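Local atomic coordinates of bromoperoxidase A1 (PDB entry 1A8Q), a protein that halogenates organic substrates without haem or metal, using an alpha/beta hydrolase catalytic triad, and may act as a chlorinating enzyme in 7-chlorotetracycline biosynthesis. Residues C3-G8 with L76-T81; V9-K14 with G58-V63. All coordinates share one frame; numbering follows the deposited sequence.

Interaction 1 (C3-G8 with L76-T81)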
loop_
_atom_site.group_PDB
_atom_site.type_symbol
_atom_site.label_atom_id
_atom_site.label_comp_id
_atom_site.label_asym_id
_atom_site.label_seq_id
_atom_site.Cartn_x
_atom_site.Cartn_y
_atom_site.Cartn_z
ATOM N N CYS A 3 -9.683 16.576 -1.971
ATOM C CA CYS A 3 -10.135 16.376 -3.346
ATOM C C CYS A 3 -11.559 15.816 -3.247
ATOM O O CYS A 3 -11.757 14.863 -2.488
ATOM C CB CYS A 3 -9.235 15.335 -4.029
ATOM S SG CYS A 3 -9.923 14.767 -5.619
ATOM N N THR A 4 -12.509 16.426 -3.941
ATOM C CA THR A 4 -13.879 15.874 -3.862
ATOM C C THR A 4 -14.083 14.938 -5.062
ATOM O O THR A 4 -13.838 15.350 -6.198
ATOM C CB THR A 4 -14.905 17.002 -3.848
ATOM O OG1 THR A 4 -14.668 17.848 -2.710
ATOM C CG2 THR A 4 -16.324 16.456 -3.756
ATOM N N THR A 5 -14.492 13.704 -4.775
ATOM C CA THR A 5 -14.593 12.725 -5.854
ATOM C C THR A 5 -15.873 12.969 -6.644
ATOM O O THR A 5 -16.760 13.713 -6.237
ATOM C CB THR A 5 -14.573 11.271 -5.379
ATOM O OG1 THR A 5 -15.801 11.020 -4.669
ATOM C CG2 THR A 5 -13.393 10.997 -4.461
ATOM N N ARG A 6 -16.005 12.146 -7.689
ATOM C CA ARG A 6 -17.207 12.167 -8.519
ATOM C C ARG A 6 -18.470 11.847 -7.738
ATOM O O ARG A 6 -19.591 12.209 -8.151
ATOM C CB ARG A 6 -16.990 11.063 -9.570
ATOM C CG ARG A 6 -16.989 9.682 -8.904
ATOM C CD ARG A 6 -16.160 8.650 -9.665
ATOM N NE ARG A 6 -16.060 7.409 -8.886
ATOM C CZ ARG A 6 -15.230 7.259 -7.858
ATOM N NH1 ARG A 6 -14.393 8.240 -7.561
ATOM N NH2 ARG A 6 -15.214 6.149 -7.149
ATOM N N ASP A 7 -18.369 11.148 -6.630
ATOM C CA ASP A 7 -19.476 10.773 -5.772
ATOM C C ASP A 7 -19.690 11.710 -4.589
ATOM O O ASP A 7 -20.517 11.374 -3.721
ATOM C CB ASP A 7 -19.221 9.419 -5.099
ATOM C CG ASP A 7 -19.060 8.290 -6.090
ATOM O OD1 ASP A 7 -19.875 8.233 -7.030
ATOM O OD2 ASP A 7 -18.125 7.487 -5.879
ATOM N N GLY A 8 -18.891 12.754 -4.463
ATOM C CA GLY A 8 -19.069 13.696 -3.365
ATOM C C GLY A 8 -18.280 13.290 -2.131
ATOM O O GLY A 8 -18.447 13.917 -1.072
ATOM N N LEU A 76 -8.609 7.356 -6.868
ATOM C CA LEU A 76 -7.242 7.748 -7.246
ATOM C C LEU A 76 -7.274 8.483 -8.580
ATOM O O LEU A 76 -6.666 9.554 -8.736
ATOM C CB LEU A 76 -6.337 6.508 -7.257
ATOM C CG LEU A 76 -4.903 6.736 -7.777
ATOM C CD1 LEU A 76 -4.184 7.661 -6.796
ATOM C CD2 LEU A 76 -4.154 5.421 -7.910
ATOM N N ASN A 77 -8.082 7.989 -9.537
ATOM C CA ASN A 77 -8.216 8.695 -10.818
ATOM C C ASN A 77 -8.724 10.112 -10.643
ATOM O O ASN A 77 -8.265 11.056 -11.305
ATOM C CB ASN A 77 -9.117 7.911 -11.785
ATOM C CG ASN A 77 -9.311 8.650 -13.101
ATOM O OD1 ASN A 77 -10.407 9.069 -13.479
ATOM N ND2 ASN A 77 -8.223 8.846 -13.797
ATOM N N ASP A 78 -9.694 10.308 -9.739
ATOM C CA ASP A 78 -10.234 11.656 -9.512
ATOM C C ASP A 78 -9.152 12.582 -8.956
ATOM O O ASP A 78 -9.113 13.740 -9.368
ATOM C CB ASP A 78 -11.441 11.651 -8.562
ATOM C CG ASP A 78 -12.714 11.117 -9.204
ATOM O OD1 ASP A 78 -12.796 11.051 -10.458
ATOM O OD2 ASP A 78 -13.624 10.748 -8.448
ATOM N N LEU A 79 -8.283 12.088 -8.085
ATOM C CA LEU A 79 -7.228 12.915 -7.497
ATOM C C LEU A 79 -6.197 13.290 -8.559
ATOM O O LEU A 79 -5.814 14.450 -8.684
ATOM C CB LEU A 79 -6.551 12.122 -6.365
ATOM C CG LEU A 79 -5.349 12.812 -5.701
ATOM C CD1 LEU A 79 -5.792 13.964 -4.831
ATOM C CD2 LEU A 79 -4.576 11.783 -4.877
ATOM N N LEU A 80 -5.798 12.326 -9.386
ATOM C CA LEU A 80 -4.805 12.610 -10.437
ATOM C C LEU A 80 -5.377 13.539 -11.493
ATOM O O LEU A 80 -4.672 14.410 -12.002
ATOM C CB LEU A 80 -4.363 11.307 -11.101
ATOM C CG LEU A 80 -3.640 10.274 -10.233
ATOM C CD1 LEU A 80 -3.143 9.126 -11.121
ATOM C CD2 LEU A 80 -2.484 10.818 -9.423
ATOM N N THR A 81 -6.665 13.405 -11.796
ATOM C CA THR A 81 -7.306 14.272 -12.774
ATOM C C THR A 81 -7.543 15.681 -12.254
ATOM O O THR A 81 -7.297 16.668 -12.966
ATOM C CB THR A 81 -8.669 13.655 -13.196
ATOM O OG1 THR A 81 -8.378 12.361 -13.765
ATOM C CG2 THR A 81 -9.347 14.552 -14.215
#

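Interaction 2 (V9-K14 with G58-V63)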
loop_
_atom_site.group_PDB
_atom_site.type_symbol
_atom_site.label_atom_id
_atom_site.label_comp_id
_atom_site.label_asym_id
_atom_site.label_seq_id
_atom_site.Cartn_x
_atom_site.Cartn_y
_atom_site.Cartn_z
ATOM N N VAL A 9 -17.379 12.330 -2.264
ATOM C CA VAL A 9 -16.584 11.881 -1.115
ATOM C C VAL A 9 -15.403 12.826 -0.952
ATOM O O VAL A 9 -14.877 13.253 -1.980
ATOM C CB VAL A 9 -16.127 10.435 -1.322
ATOM C CG1 VAL A 9 -15.106 9.969 -0.304
ATOM C CG2 VAL A 9 -17.377 9.542 -1.173
ATOM N N GLU A 10 -15.002 13.144 0.271
ATOM C CA GLU A 10 -13.835 14.037 0.410
ATOM C C GLU A 10 -12.599 13.205 0.698
ATOM O O GLU A 10 -12.502 12.513 1.714
ATOM C CB GLU A 10 -14.111 15.021 1.563
ATOM C CG GLU A 10 -15.209 16.003 1.182
ATOM C CD GLU A 10 -15.455 17.035 2.273
ATOM O OE1 GLU A 10 -15.515 16.660 3.451
ATOM O OE2 GLU A 10 -15.541 18.226 1.915
ATOM N N ILE A 11 -11.613 13.277 -0.207
ATOM C CA ILE A 11 -10.372 12.516 -0.008
ATOM C C ILE A 11 -9.317 13.499 0.491
ATOM O O ILE A 11 -9.018 14.478 -0.208
ATOM C CB ILE A 11 -9.928 11.890 -1.336
ATOM C CG1 ILE A 11 -10.917 10.770 -1.757
ATOM C CG2 ILE A 11 -8.519 11.268 -1.270
ATOM C CD1 ILE A 11 -11.051 9.625 -0.782
ATOM N N PHE A 12 -8.817 13.238 1.689
ATOM C CA PHE A 12 -7.804 14.157 2.259
ATOM C C PHE A 12 -6.444 13.807 1.680
ATOM O O PHE A 12 -6.157 12.613 1.556
ATOM C CB PHE A 12 -7.745 13.945 3.789
ATOM C CG PHE A 12 -6.758 14.898 4.454
ATOM C CD1 PHE A 12 -7.159 16.188 4.778
ATOM C CD2 PHE A 12 -5.490 14.463 4.745
ATOM C CE1 PHE A 12 -6.241 17.039 5.401
ATOM C CE2 PHE A 12 -4.571 15.332 5.343
ATOM C CZ PHE A 12 -4.961 16.614 5.659
ATOM N N TYR A 13 -5.550 14.772 1.438
ATOM C CA TYR A 13 -4.226 14.397 0.967
ATOM C C TYR A 13 -3.214 15.484 1.373
ATOM O O TYR A 13 -3.618 16.616 1.625
ATOM C CB TYR A 13 -4.121 14.144 -0.565
ATOM C CG TYR A 13 -4.487 15.372 -1.386
ATOM C CD1 TYR A 13 -5.772 15.774 -1.636
ATOM C CD2 TYR A 13 -3.421 16.119 -1.902
ATOM C CE1 TYR A 13 -6.051 16.911 -2.377
ATOM C CE2 TYR A 13 -3.681 17.254 -2.681
ATOM C CZ TYR A 13 -4.979 17.633 -2.895
ATOM O OH TYR A 13 -5.253 18.769 -3.630
ATOM N N LYS A 14 -1.979 15.041 1.441
ATOM C CA LYS A 14 -0.824 15.927 1.623
ATOM C C LYS A 14 -0.163 16.168 0.271
ATOM O O LYS A 14 -0.132 15.236 -0.532
ATOM C CB LYS A 14 0.207 15.200 2.495
ATOM C CG LYS A 14 -0.237 15.142 3.960
ATOM C CD LYS A 14 0.800 14.510 4.824
ATOM C CE LYS A 14 0.518 13.112 5.341
ATOM N NZ LYS A 14 -0.826 13.028 6.019
ATOM N N GLY A 58 -7.978 7.775 7.864
ATOM C CA GLY A 58 -7.354 9.086 8.134
ATOM C C GLY A 58 -8.391 10.183 8.246
ATOM O O GLY A 58 -9.315 10.070 9.066
ATOM N N HIS A 59 -8.245 11.243 7.463
ATOM C CA HIS A 59 -9.142 12.381 7.482
ATOM C C HIS A 59 -10.058 12.410 6.268
ATOM O O HIS A 59 -10.712 13.441 6.023
ATOM C CB HIS A 59 -8.355 13.709 7.456
ATOM C CG HIS A 59 -7.645 13.962 8.754
ATOM N ND1 HIS A 59 -8.253 14.151 9.953
ATOM C CD2 HIS A 59 -6.307 14.074 8.950
ATOM C CE1 HIS A 59 -7.339 14.338 10.901
ATOM N NE2 HIS A 59 -6.166 14.305 10.294
ATOM N N SER A 60 -10.148 11.287 5.532
ATOM C CA SER A 60 -11.118 11.295 4.429
ATOM C C SER A 60 -12.534 10.970 4.944
ATOM O O SER A 60 -12.669 10.544 6.087
ATOM C CB SER A 60 -10.758 10.200 3.397
ATOM O OG SER A 60 -9.569 10.625 2.739
ATOM N N THR A 61 -13.540 11.192 4.126
ATOM C CA THR A 61 -14.929 10.923 4.640
ATOM C C THR A 61 -15.045 9.547 5.217
ATOM O O THR A 61 -14.670 8.537 4.619
ATOM C CB THR A 61 -15.921 11.105 3.482
ATOM O OG1 THR A 61 -15.756 12.357 2.855
ATOM C CG2 THR A 61 -17.383 11.019 3.972
ATOM N N PRO A 62 -15.673 9.373 6.397
ATOM C CA PRO A 62 -15.904 8.094 7.009
ATOM C C PRO A 62 -17.112 7.425 6.341
ATOM O O PRO A 62 -18.228 7.385 6.867
ATOM C CB PRO A 62 -16.224 8.429 8.481
ATOM C CG PRO A 62 -16.725 9.832 8.454
ATOM C CD PRO A 62 -16.035 10.522 7.278
ATOM N N VAL A 63 -16.905 6.926 5.121
ATOM C CA VAL A 63 -17.963 6.328 4.313
ATOM C C VAL A 63 -18.331 4.934 4.770
ATOM O O VAL A 63 -17.563 4.211 5.392
ATOM C CB VAL A 63 -17.605 6.256 2.809
ATOM C CG1 VAL A 63 -17.344 7.627 2.208
ATOM C CG2 VAL A 63 -16.377 5.362 2.593
HETATM O O HOH W 1 -16.978 14.453 3.982
#

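Interaction 1 (C3-G8 with L76-T81)
Asp78 reaches out from its helix to the turn at Arg6, and one carboxylate oxygen, OD2, does all the gripping. The backbone N of Arg6 donates to Asp78 OD2 at 2.9 Å along a nearly straight path (164°), while Arg6 NH1 forms a salt bridge to the same OD2 at 2.8 Å. The two donors arrive from opposite faces of the carboxylate, each well out of its plane, whereas OD2 itself lies in the guanidinium plane, the two flat groups being turned 52° from each other. With CG set between its own N and carbonyl carbon (chi1 67°), the arginine chain folds back so that NH1 meets OD2 at the guanidinium edge. This should stabilise the charged form of Asp78. The type I turn from Thr5 to Gly8 is tightened by an ST turn, in which Asp7 N donates to Thr5 OG1. Next to the polar pair the contact becomes apolar: Cys3 CB packs on Leu79 CD1 at 3.8 Å, and its SG lies against Leu79 CA. Asp75 gives Arg6 NH1 a second salt bridge, and Tyr13 of strand 10-16 touches both Cys3 and Leu79, placing helix 69-82 against edge strand 2-4 and its neighbour.

Interaction 2 (V9-K14 with G58-V63)
Ser60 and Thr61 bind strand 10-16 through both hydroxyls and the backbone N of Thr61, the two chains running roughly antiparallel. Thr61 closes a two-bond ring with Glu10: its N donates to Glu10 O at 2.9 Å, in the carbonyl plane, and its OG1 accepts from Glu10 N at 2.8 Å, standing where a backbone carbonyl would in a regular sheet. One residue back in the loop and two on along the strand, Ser60 OG accepts from Phe12 N at 2.9 Å. Swung to the side of its own backbone N (chi1 -70°), this buried hydroxyl also bonds Asp53 O. Packing is close at Phe12 too: His59, itself exposed, sets CB over the ring face, 4.0 Å from its centroid, and turns an imidazole edge to that face in a T-shaped pair with planes 64° apart. At the Val9 end, Val9 CG2 meets Val63 CG1 at 3.9 Å.

The looser side lies beside the exposed Glu10, where a water joins its OE1 to Thr61 OG1.

Two strand N-H groups are thus met by hydroxyls in place of loop carbonyls. Directional bonds, with aromatic packing beside them, fasten the irregular connection after strand 48-52 to strand 10-16 of the alpha/beta hydrolase sheet.

From the N terminus the chain lays down edge strand 2-4, turns through residues 5-8 and returns as strand 10-16, antiparallel to the first. Interaction 2 closes the shorter loop, bringing residues 58-63, which follow strand 48-52, back to the second strand. Interaction 1 closes a longer one, when helix 69-82 comes back to the first strand and its turn; interaction 2 is therefore nested inside it. The two meet directly through the hairpin, where Cys3 O lies 2.8 Å from Ile11 N, a probable hydrogen bond, and Thr5 CG2 packs on Ile11 CG1. Together they tie the N-terminal hairpin of the alpha/beta hydrolase sheet to a loop and a helix much later in the chain.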